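PDB 6N39: dephospho-CoA kinase, which probably catalyses the ATP-dependent phosphorylation of the 3'-hydroxyl group of dephospho-CoA, the last step of coenzyme A biosynthesis. Local coordinates for residues A[237-242]-A[292-297]; A[247-252]-A[273-278]; A[325-330]-A[342-347]. All blocks are in the same frame, centred on the assembly; numbering follows the deposited sequence.

Contact 1. Residues A[237-242]-A[292-297]; sequences NRLKTA and AGYPRL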
loop_
_atom_site.group_PDB
_atom_site.type_symbol
_atom_site.label_atom_id
_atom_site.label_comp_id
_atom_site.label_asym_id
_atom_site.label_seq_id
_atom_site.Cartn_x
_atom_site.Cartn_y
_atom_site.Cartn_z
ATOM N N ASN A 237 -0.208 -4.644 -5.162
ATOM C CA ASN A 237 -0.978 -3.704 -5.973
ATOM C C ASN A 237 -0.322 -2.331 -5.985
ATOM O O ASN A 237 -0.206 -1.690 -7.042
ATOM C CB ASN A 237 -2.416 -3.597 -5.448
ATOM C CG ASN A 237 -3.233 -4.849 -5.711
ATOM O OD1 ASN A 237 -2.838 -5.711 -6.498
ATOM N ND2 ASN A 237 -4.392 -4.952 -5.056
ATOM N N ARG A 238 0.094 -1.855 -4.800
ATOM C CA ARG A 238 0.728 -0.543 -4.684
ATOM C C ARG A 238 1.990 -0.456 -5.541
ATOM O O ARG A 238 2.245 0.561 -6.206
ATOM C CB ARG A 238 1.055 -0.269 -3.208
ATOM C CG ARG A 238 1.837 1.014 -2.946
ATOM C CD ARG A 238 2.179 1.184 -1.426
ATOM N NE ARG A 238 0.971 1.112 -0.597
ATOM C CZ ARG A 238 0.835 0.356 0.495
ATOM N NH1 ARG A 238 1.866 -0.364 0.964
ATOM N NH2 ARG A 238 -0.332 0.346 1.135
ATOM N N LEU A 239 2.777 -1.524 -5.558
ATOM C CA LEU A 239 4.024 -1.511 -6.309
ATOM C C LEU A 239 3.772 -1.650 -7.812
ATOM O O LEU A 239 4.481 -1.036 -8.615
ATOM C CB LEU A 239 4.956 -2.621 -5.810
ATOM C CG LEU A 239 5.492 -2.529 -4.366
ATOM C CD1 LEU A 239 6.237 -3.831 -3.946
ATOM C CD2 LEU A 239 6.413 -1.343 -4.212
ATOM N N LYS A 240 2.760 -2.426 -8.218
ATOM C CA LYS A 240 2.394 -2.466 -9.638
ATOM C C LYS A 240 2.024 -1.073 -10.136
ATOM O O LYS A 240 2.520 -0.606 -11.181
ATOM C CB LYS A 240 1.231 -3.447 -9.856
ATOM C CG LYS A 240 1.660 -4.928 -9.801
ATOM C CD LYS A 240 0.458 -5.874 -9.909
ATOM C CE LYS A 240 -0.252 -5.813 -11.276
ATOM N NZ LYS A 240 0.528 -6.394 -12.390
ATOM N N THR A 241 1.174 -0.380 -9.372
ATOM C CA THR A 241 0.767 0.964 -9.756
ATOM C C THR A 241 1.960 1.905 -9.801
ATOM O O THR A 241 2.094 2.697 -10.741
ATOM C CB THR A 241 -0.299 1.490 -8.789
ATOM O OG1 THR A 241 -1.481 0.696 -8.947
ATOM C CG2 THR A 241 -0.640 2.955 -9.100
ATOM N N ALA A 242 2.852 1.819 -8.807
ATOM C CA ALA A 242 3.997 2.723 -8.768
ATOM C C ALA A 242 4.988 2.445 -9.899
ATOM O O ALA A 242 5.646 3.368 -10.388
ATOM C CB ALA A 242 4.704 2.624 -7.408
ATOM N N ALA A 292 5.984 6.080 -3.265
ATOM C CA ALA A 292 5.049 5.067 -2.788
ATOM C C ALA A 292 5.395 4.534 -1.400
ATOM O O ALA A 292 4.665 3.674 -0.896
ATOM C CB ALA A 292 4.969 3.901 -3.776
ATOM N N GLY A 293 6.477 5.007 -0.779
ATOM C CA GLY A 293 6.793 4.663 0.593
ATOM C C GLY A 293 8.049 3.832 0.825
ATOM O O GLY A 293 8.248 3.351 1.950
ATOM N N TYR A 294 8.924 3.682 -0.174
ATOM C CA TYR A 294 10.005 2.691 -0.129
ATOM C C TYR A 294 11.339 3.309 -0.537
ATOM O O TYR A 294 11.687 3.321 -1.726
ATOM C CB TYR A 294 9.679 1.502 -1.041
ATOM C CG TYR A 294 8.346 0.840 -0.744
ATOM C CD1 TYR A 294 7.161 1.303 -1.334
ATOM C CD2 TYR A 294 8.275 -0.264 0.105
ATOM C CE1 TYR A 294 5.937 0.709 -1.049
ATOM C CE2 TYR A 294 7.072 -0.877 0.380
ATOM C CZ TYR A 294 5.902 -0.392 -0.192
ATOM O OH TYR A 294 4.708 -1.004 0.125
ATOM N N PRO A 295 12.112 3.838 0.417
ATOM C CA PRO A 295 13.465 4.302 0.085
ATOM C C PRO A 295 14.339 3.144 -0.385
ATOM O O PRO A 295 14.148 1.987 0.003
ATOM C CB PRO A 295 13.991 4.887 1.413
ATOM C CG PRO A 295 12.728 5.260 2.195
ATOM C CD PRO A 295 11.717 4.184 1.796
ATOM N N ARG A 296 15.348 3.483 -1.186
ATOM C CA ARG A 296 16.321 2.496 -1.643
ATOM C C ARG A 296 17.457 2.319 -0.632
ATOM O O ARG A 296 17.893 3.277 0.008
ATOM C CB ARG A 296 16.905 2.907 -2.991
ATOM C CG ARG A 296 17.927 1.874 -3.534
ATOM C CD ARG A 296 17.987 1.898 -5.047
ATOM N NE ARG A 296 18.954 2.884 -5.530
ATOM C CZ ARG A 296 19.239 3.073 -6.820
ATOM N NH1 ARG A 296 18.606 2.344 -7.766
ATOM N NH2 ARG A 296 20.149 3.989 -7.158
ATOM N N LEU A 297 17.930 1.078 -0.477
ATOM C CA LEU A 297 19.180 0.814 0.238
ATOM C C LEU A 297 20.311 0.958 -0.771
ATOM O O LEU A 297 20.510 0.090 -1.628
ATOM C CB LEU A 297 19.170 -0.572 0.882
ATOM C CG LEU A 297 18.088 -0.614 1.969
ATOM C CD1 LEU A 297 17.642 -2.016 2.281
ATOM C CD2 LEU A 297 18.618 0.065 3.226
#
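Ala-242, near the C-terminal end of helix 228-243, and Ala-292, where the chain comes out of helix 286-291, bring their CA atoms within 6.5 Å of each other, the closest CA pair between the two segments. The two meet methyl to methyl, CB of Ala-242 lying 3.9 Å from CB of Ala-292, and side chains of a single carbon are what permit such closeness. Next to them Gly-293 leaves helical geometry with a positive phi, easily adopted without a CB, and two bonds back into the last turn complete a Schellman motif. This C-terminal helix stop, within the UPF0157 region, redirects the chain so that Tyr-294 reaches back to helix 228-243. Leu-239 covers one face of the tyrosine ring in a CH-pi contact, its CD2 4.1 Å from the ring centroid of Tyr-294 and 23° off the normal, displaced toward CE1. Arg-238 comes instead at the ring's edge, where its CD lies near the ring plane. With CG anti to the backbone N (chi1 175°) and a bend at chi3, the arginine chain carries NH1 to the phenol oxygen: NH1 of Arg-238 donates to OH of Tyr-294 at 3.0 Å, 154° at the hydrogen, with the acceptor in the guanidinium plane. The other nitrogens of this buried group are also engaged, NE with the carbonyl of Phe-132 and NH2 with the carboxylate of Asp-178. Three partners in different directions fix the rotation of the guanidinium, and the last two belong to the CoaE kinase portion of the chain.

Contact 2. Residues A[247-252]-A[273-278]; sequences ALRVDH and QITVES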
loop_
_atom_site.group_PDB
_atom_site.type_symbol
_atom_site.label_atom_id
_atom_site.label_comp_id
_atom_site.label_asym_id
_atom_site.label_seq_id
_atom_site.Cartn_x
_atom_site.Cartn_y
_atom_site.Cartn_z
ATOM N N ALA A 247 7.325 -2.895 -14.324
ATOM C CA ALA A 247 7.209 -4.167 -13.611
ATOM C C ALA A 247 6.645 -5.216 -14.556
ATOM O O ALA A 247 5.450 -5.209 -14.861
ATOM C CB ALA A 247 6.328 -4.032 -12.374
ATOM N N LEU A 248 7.503 -6.127 -15.014
ATOM C CA LEU A 248 7.014 -7.254 -15.792
ATOM C C LEU A 248 6.132 -8.164 -14.942
ATOM O O LEU A 248 5.164 -8.735 -15.442
ATOM C CB LEU A 248 8.190 -8.026 -16.381
ATOM C CG LEU A 248 9.170 -7.151 -17.174
ATOM C CD1 LEU A 248 10.196 -8.023 -17.869
ATOM C CD2 LEU A 248 8.434 -6.287 -18.195
ATOM N N ARG A 249 6.464 -8.326 -13.666
ATOM C CA ARG A 249 5.616 -9.056 -12.730
ATOM C C ARG A 249 6.054 -8.667 -11.331
ATOM O O ARG A 249 7.167 -8.166 -11.126
ATOM C CB ARG A 249 5.683 -10.582 -12.934
ATOM C CG ARG A 249 7.078 -11.191 -12.838
ATOM C CD ARG A 249 7.068 -12.718 -13.137
ATOM N NE ARG A 249 6.433 -13.456 -12.048
ATOM C CZ ARG A 249 6.150 -14.754 -12.070
ATOM N NH1 ARG A 249 6.471 -15.503 -13.122
ATOM N NH2 ARG A 249 5.554 -15.307 -11.023
ATOM N N VAL A 250 5.153 -8.854 -10.372
ATOM C CA VAL A 250 5.411 -8.496 -8.978
ATOM C C VAL A 250 4.894 -9.640 -8.124
ATOM O O VAL A 250 3.769 -10.096 -8.330
ATOM C CB VAL A 250 4.727 -7.171 -8.586
ATOM C CG1 VAL A 250 5.065 -6.778 -7.135
ATOM C CG2 VAL A 250 5.119 -6.060 -9.559
ATOM N N ASP A 251 5.714 -10.126 -7.190
ATOM C CA ASP A 251 5.384 -11.385 -6.523
ATOM C C ASP A 251 5.729 -11.333 -5.043
ATOM O O ASP A 251 6.785 -10.828 -4.658
ATOM C CB ASP A 251 6.131 -12.570 -7.148
ATOM C CG ASP A 251 5.773 -12.788 -8.609
ATOM O OD1 ASP A 251 4.837 -13.573 -8.880
ATOM O OD2 ASP A 251 6.434 -12.181 -9.488
ATOM N N HIS A 252 4.855 -11.912 -4.226
ATOM C CA HIS A 252 5.121 -12.147 -2.812
ATOM C C HIS A 252 6.057 -13.350 -2.695
ATOM O O HIS A 252 5.745 -14.426 -3.206
ATOM C CB HIS A 252 3.785 -12.393 -2.107
ATOM C CG HIS A 252 3.871 -12.567 -0.617
ATOM N ND1 HIS A 252 2.849 -13.139 0.112
ATOM C CD2 HIS A 252 4.835 -12.251 0.279
ATOM C CE1 HIS A 252 3.176 -13.158 1.392
ATOM N NE2 HIS A 252 4.377 -12.627 1.522
ATOM N N GLN A 273 9.193 -9.314 -4.750
ATOM C CA GLN A 273 10.109 -9.145 -5.872
ATOM C C GLN A 273 9.392 -8.442 -7.018
ATOM O O GLN A 273 8.334 -8.897 -7.464
ATOM C CB GLN A 273 10.664 -10.493 -6.351
ATOM C CG GLN A 273 11.600 -10.333 -7.551
ATOM C CD GLN A 273 12.235 -11.633 -7.976
ATOM O OE1 GLN A 273 13.389 -11.910 -7.632
ATOM N NE2 GLN A 273 11.486 -12.450 -8.739
ATOM N N ILE A 274 9.975 -7.347 -7.496
ATOM C CA ILE A 274 9.610 -6.737 -8.769
ATOM C C ILE A 274 10.588 -7.241 -9.823
ATOM O O ILE A 274 11.810 -7.043 -9.690
ATOM C CB ILE A 274 9.652 -5.203 -8.686
ATOM C CG1 ILE A 274 8.731 -4.680 -7.569
ATOM C CG2 ILE A 274 9.293 -4.597 -10.040
ATOM C CD1 ILE A 274 8.875 -3.162 -7.345
ATOM N N THR A 275 10.061 -7.887 -10.867
ATOM C CA THR A 275 10.869 -8.312 -11.999
ATOM C C THR A 275 10.886 -7.204 -13.046
ATOM O O THR A 275 9.824 -6.729 -13.457
ATOM C CB THR A 275 10.315 -9.613 -12.605
ATOM O OG1 THR A 275 10.434 -10.681 -11.655
ATOM C CG2 THR A 275 11.091 -9.993 -13.842
ATOM N N VAL A 276 12.085 -6.781 -13.460
ATOM C CA VAL A 276 12.241 -5.727 -14.462
ATOM C C VAL A 276 13.022 -6.292 -15.635
ATOM O O VAL A 276 13.535 -7.409 -15.590
ATOM C CB VAL A 276 12.938 -4.464 -13.905
ATOM C CG1 VAL A 276 12.105 -3.852 -12.772
ATOM C CG2 VAL A 276 14.362 -4.805 -13.399
ATOM N N GLU A 277 13.126 -5.496 -16.700
ATOM C CA GLU A 277 13.806 -6.005 -17.882
ATOM C C GLU A 277 15.306 -5.727 -17.882
ATOM O O GLU A 277 16.024 -6.367 -18.656
ATOM C CB GLU A 277 13.165 -5.439 -19.150
ATOM C CG GLU A 277 13.728 -4.137 -19.627
ATOM C CD GLU A 277 13.048 -3.647 -20.896
ATOM O OE1 GLU A 277 13.004 -2.413 -21.106
ATOM O OE2 GLU A 277 12.553 -4.495 -21.675
ATOM N N SER A 278 15.796 -4.831 -17.021
ATOM C CA SER A 278 17.207 -4.445 -16.987
ATOM C C SER A 278 17.475 -3.690 -15.689
ATOM O O SER A 278 16.549 -3.227 -15.019
ATOM C CB SER A 278 17.568 -3.550 -18.175
ATOM O OG SER A 278 16.949 -2.286 -17.959
HETATM O O HOH W 1 8.772 -11.045 -9.393
#
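Arg-249 and Thr-275 lie side by side and point the same way, the aliphatic CG of Arg-249 3.6 Å from OG1 of Thr-275. Between the backbones, N of Thr-275 donates to O of Arg-249 at 2.9 Å, while O of Thr-275 takes N of Leu-248. Two residues along, Asp-251 and Gln-273 form a hydrogen-bonded antiparallel pair with a bond in each direction; the shorter, from N of Gln-273 to O of Asp-251, is 2.8 Å and lies in the carbonyl plane. Val-250 and Ile-274, between them, are a non-hydrogen-bonded pair whose branched apolar side chains project to the other face. There CB of Ala-247 also meets CG2 of Ile-274 at 3.8 Å. On the polar face, Arg-249 grips Asp-251 side-on in a salt bridge, NE to OD2 and NH2 to OD1 (2.8 Å), the latter met from above the carboxylate plane; chi1 of 57° and a bend at chi3 turn the arginine along its own strand toward Asp-251. A water held by four bonds joins the strands: it donates to OD2 of Asp-251 and O of Gln-273 and accepts from NE2 of Gln-273 and OG1 of Thr-275. Gln-351 positions this cluster by bonding Thr-275 and Gln-273, the latter also held by Arg-344, and the C-terminal carboxylate of Pro-415 pairs with Arg-249. Strand 249-253 is an outer strand of a mixed sheet, helix 228-243 packing on the Val-250 and Ile-274 face and helix 349-363 on the Asp-251 and Gln-273 face.

Contact 3. Residues A[325-330]-A[342-347]; sequences WHKRIH and HIRVDG. With ACT (acetate ion), chain E.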
loop_
_atom_site.group_PDB
_atom_site.type_symbol
_atom_site.label_atom_id
_atom_site.label_comp_id
_atom_site.label_asym_id
_atom_site.label_seq_id
_atom_site.Cartn_x
_atom_site.Cartn_y
_atom_site.Cartn_z
ATOM N N TRP A 325 24.233 -11.659 -10.785
ATOM C CA TRP A 325 23.672 -11.660 -9.442
ATOM C C TRP A 325 23.332 -10.257 -8.941
ATOM O O TRP A 325 22.867 -10.116 -7.805
ATOM C CB TRP A 325 24.629 -12.362 -8.457
ATOM C CG TRP A 325 24.693 -13.849 -8.676
ATOM C CD1 TRP A 325 25.674 -14.545 -9.336
ATOM C CD2 TRP A 325 23.722 -14.817 -8.259
ATOM N NE1 TRP A 325 25.371 -15.885 -9.341
ATOM C CE2 TRP A 325 24.172 -16.077 -8.702
ATOM C CE3 TRP A 325 22.496 -14.732 -7.577
ATOM C CZ2 TRP A 325 23.456 -17.260 -8.460
ATOM C CZ3 TRP A 325 21.782 -15.907 -7.334
ATOM C CH2 TRP A 325 22.268 -17.154 -7.781
ATOM N N HIS A 326 23.511 -9.222 -9.763
ATOM C CA HIS A 326 23.213 -7.868 -9.301
ATOM C C HIS A 326 21.707 -7.640 -9.218
ATOM O O HIS A 326 20.909 -8.358 -9.829
ATOM C CB HIS A 326 23.847 -6.822 -10.216
ATOM C CG HIS A 326 25.337 -6.760 -10.099
ATOM N ND1 HIS A 326 26.035 -5.574 -10.131
ATOM C CD2 HIS A 326 26.259 -7.736 -9.914
ATOM C CE1 HIS A 326 27.325 -5.821 -9.992
ATOM N NE2 HIS A 326 27.488 -7.126 -9.856
ATOM N N LYS A 327 21.330 -6.631 -8.428
ATOM C CA LYS A 327 19.937 -6.286 -8.167
ATOM C C LYS A 327 19.880 -4.883 -7.570
ATOM O O LYS A 327 20.910 -4.224 -7.357
ATOM C CB LYS A 327 19.290 -7.309 -7.218
ATOM C CG LYS A 327 19.825 -7.239 -5.776
ATOM C CD LYS A 327 19.021 -8.166 -4.834
ATOM C CE LYS A 327 19.301 -7.872 -3.359
ATOM N NZ LYS A 327 18.498 -8.764 -2.464
ATOM N N ARG A 328 18.659 -4.423 -7.304
ATOM C CA ARG A 328 18.452 -3.317 -6.373
ATOM C C ARG A 328 17.523 -3.801 -5.262
ATOM O O ARG A 328 16.854 -4.827 -5.399
ATOM C CB ARG A 328 17.863 -2.060 -7.069
ATOM C CG ARG A 328 18.650 -1.553 -8.293
ATOM C CD ARG A 328 20.024 -0.967 -7.956
ATOM N NE ARG A 328 20.753 -0.499 -9.157
ATOM C CZ ARG A 328 21.769 -1.132 -9.757
ATOM N NH1 ARG A 328 22.236 -2.293 -9.291
ATOM N NH2 ARG A 328 22.352 -0.589 -10.823
ATOM N N ILE A 329 17.492 -3.078 -4.141
ATOM C CA ILE A 329 16.579 -3.431 -3.058
ATOM C C ILE A 329 16.157 -2.152 -2.345
ATOM O O ILE A 329 16.974 -1.264 -2.082
ATOM C CB ILE A 329 17.195 -4.461 -2.076
ATOM C CG1 ILE A 329 16.221 -4.797 -0.920
ATOM C CG2 ILE A 329 18.541 -3.974 -1.546
ATOM C CD1 ILE A 329 16.817 -5.861 0.119
ATOM N N HIS A 330 14.857 -2.033 -2.114
ATOM C CA HIS A 330 14.249 -0.963 -1.345
ATOM C C HIS A 330 13.610 -1.586 -0.113
ATOM O O HIS A 330 13.454 -2.808 -0.021
ATOM C CB HIS A 330 13.166 -0.233 -2.159
ATOM C CG HIS A 330 13.664 0.430 -3.406
ATOM N ND1 HIS A 330 13.447 1.766 -3.667
ATOM C CD2 HIS A 330 14.336 -0.060 -4.479
ATOM C CE1 HIS A 330 13.984 2.078 -4.835
ATOM N NE2 HIS A 330 14.513 0.985 -5.355
ATOM N N HIS A 342 12.742 -6.401 -3.441
ATOM C CA HIS A 342 13.878 -6.763 -4.280
ATOM C C HIS A 342 13.526 -6.486 -5.737
ATOM O O HIS A 342 12.456 -6.878 -6.200
ATOM C CB HIS A 342 14.231 -8.249 -4.102
ATOM C CG HIS A 342 14.378 -8.679 -2.672
ATOM N ND1 HIS A 342 15.595 -8.714 -2.027
ATOM C CD2 HIS A 342 13.465 -9.113 -1.770
ATOM C CE1 HIS A 342 15.425 -9.134 -0.783
ATOM N NE2 HIS A 342 14.141 -9.381 -0.601
ATOM N N ILE A 343 14.428 -5.850 -6.468
ATOM C CA ILE A 343 14.217 -5.559 -7.885
ATOM C C ILE A 343 15.264 -6.348 -8.655
ATOM O O ILE A 343 16.468 -6.064 -8.541
ATOM C CB ILE A 343 14.330 -4.062 -8.185
ATOM C CG1 ILE A 343 13.486 -3.252 -7.187
ATOM C CG2 ILE A 343 13.910 -3.774 -9.631
ATOM C CD1 ILE A 343 13.512 -1.774 -7.464
ATOM N N ARG A 344 14.800 -7.327 -9.436
ATOM C CA ARG A 344 15.675 -8.285 -10.097
ATOM C C ARG A 344 15.301 -8.400 -11.569
ATOM O O ARG A 344 14.148 -8.161 -11.956
ATOM C CB ARG A 344 15.605 -9.669 -9.408
ATOM C CG ARG A 344 16.049 -9.649 -7.911
ATOM C CD ARG A 344 16.512 -11.063 -7.488
ATOM N NE ARG A 344 16.996 -11.125 -6.111
ATOM C CZ ARG A 344 16.222 -11.311 -5.049
ATOM N NH1 ARG A 344 14.903 -11.440 -5.200
ATOM N NH2 ARG A 344 16.768 -11.364 -3.829
ATOM N N VAL A 345 16.291 -8.765 -12.386
ATOM C CA VAL A 345 16.155 -8.762 -13.839
ATOM C C VAL A 345 15.580 -10.096 -14.308
ATOM O O VAL A 345 16.068 -11.165 -13.926
ATOM C CB VAL A 345 17.511 -8.481 -14.512
ATOM C CG1 VAL A 345 17.390 -8.584 -16.049
ATOM C CG2 VAL A 345 18.046 -7.085 -14.107
ATOM N N ASP A 346 14.565 -10.019 -15.166
ATOM C CA ASP A 346 13.893 -11.137 -15.830
ATOM C C ASP A 346 14.861 -12.212 -16.321
ATOM O O ASP A 346 15.666 -11.968 -17.221
ATOM C CB ASP A 346 13.108 -10.571 -17.028
ATOM C CG ASP A 346 12.165 -11.607 -17.674
ATOM O OD1 ASP A 346 11.722 -12.533 -16.969
ATOM O OD2 ASP A 346 11.887 -11.486 -18.891
ATOM N N GLY A 347 14.764 -13.418 -15.754
ATOM C CA GLY A 347 15.567 -14.543 -16.178
ATOM C C GLY A 347 16.892 -14.718 -15.444
ATOM O O GLY A 347 17.466 -15.809 -15.485
HETATM C C ACT E . 25.043 -2.582 -11.604
HETATM O O ACT E . 24.795 -3.160 -10.498
HETATM O OXT ACT E . 24.453 -1.587 -12.137
HETATM C CH3 ACT E . 26.252 -3.202 -12.435
HETATM O O HOH W 2 18.627 -9.521 -10.792
#
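Lys-327 stretches alongside both His-342 and Arg-344, its extended chain laying CD 3.8 Å from NE of Arg-344. CG sits between the backbone N and the carbonyl carbon (chi1 70°), which aims the lysine alongside the side chains of the neighbouring strand. NZ of Lys-327 donates to ND1 of His-342 at 2.9 Å, meeting the imidazole at its edge and near its plane; NE2 of that ring bonds Asp-271. Asp-303 bridges the two cations, OD1 to NZ of Lys-327 and OD2 to NE of Arg-344, so its carboxylate probably draws them together. Ile-329 flanks the same histidine, its CD1 3.7 Å from CE1 of His-342. On the other face of the sheet, that of Arg-328 and Ile-343, CD1 of Ile-343 packs 3.5 Å from CD2 of His-330, whose ND1 is taken by the carbonyl of Tyr-294. Two bonds between Arg-328 and Ile-343 knit the backbones, and a water spans O of His-326 and N of Val-345. Arg-328 turns its end away at chi2 (-68°) to hold an acetate, probably from the crystallisation liquor: NH2 meets OXT of the acetate at 2.7 Å, and NH1 of Arg-328 and ND1 of His-326 share its O. NH1 is steadied by the carbonyl of Lys-327, and NE by Asp-283. These strands form a beta hairpin, 328-331 with 339-345, at one end of the mixed sheet of the GrpB region, with strand 328-331 outermost, consistent with its assignment to the nucleotidyltransferase clan.

From the N terminus, the kinase portion comes first; all three contacts follow in the GrpB portion. Helix 228-243 opens the long loop that contact 1 closes at 292-297, and contact 2 is nested inside it, its strands 249-253 and 270-276 joined before helices 279-284 and 286-291. Contact 3 comes later, in series with both, within the hairpin of strands 328-331 and 339-345. Strands 270-276 and 339-345 are neighbours, with Ile-274 N bonded to His-342 O, so contacts 2 and 3 build one four-stranded sheet. Contact 1 borders it: Lys-240 packs on Val-250 and Leu-239 on Ile-274, while the loop 292-297 runs beside strand 328-331.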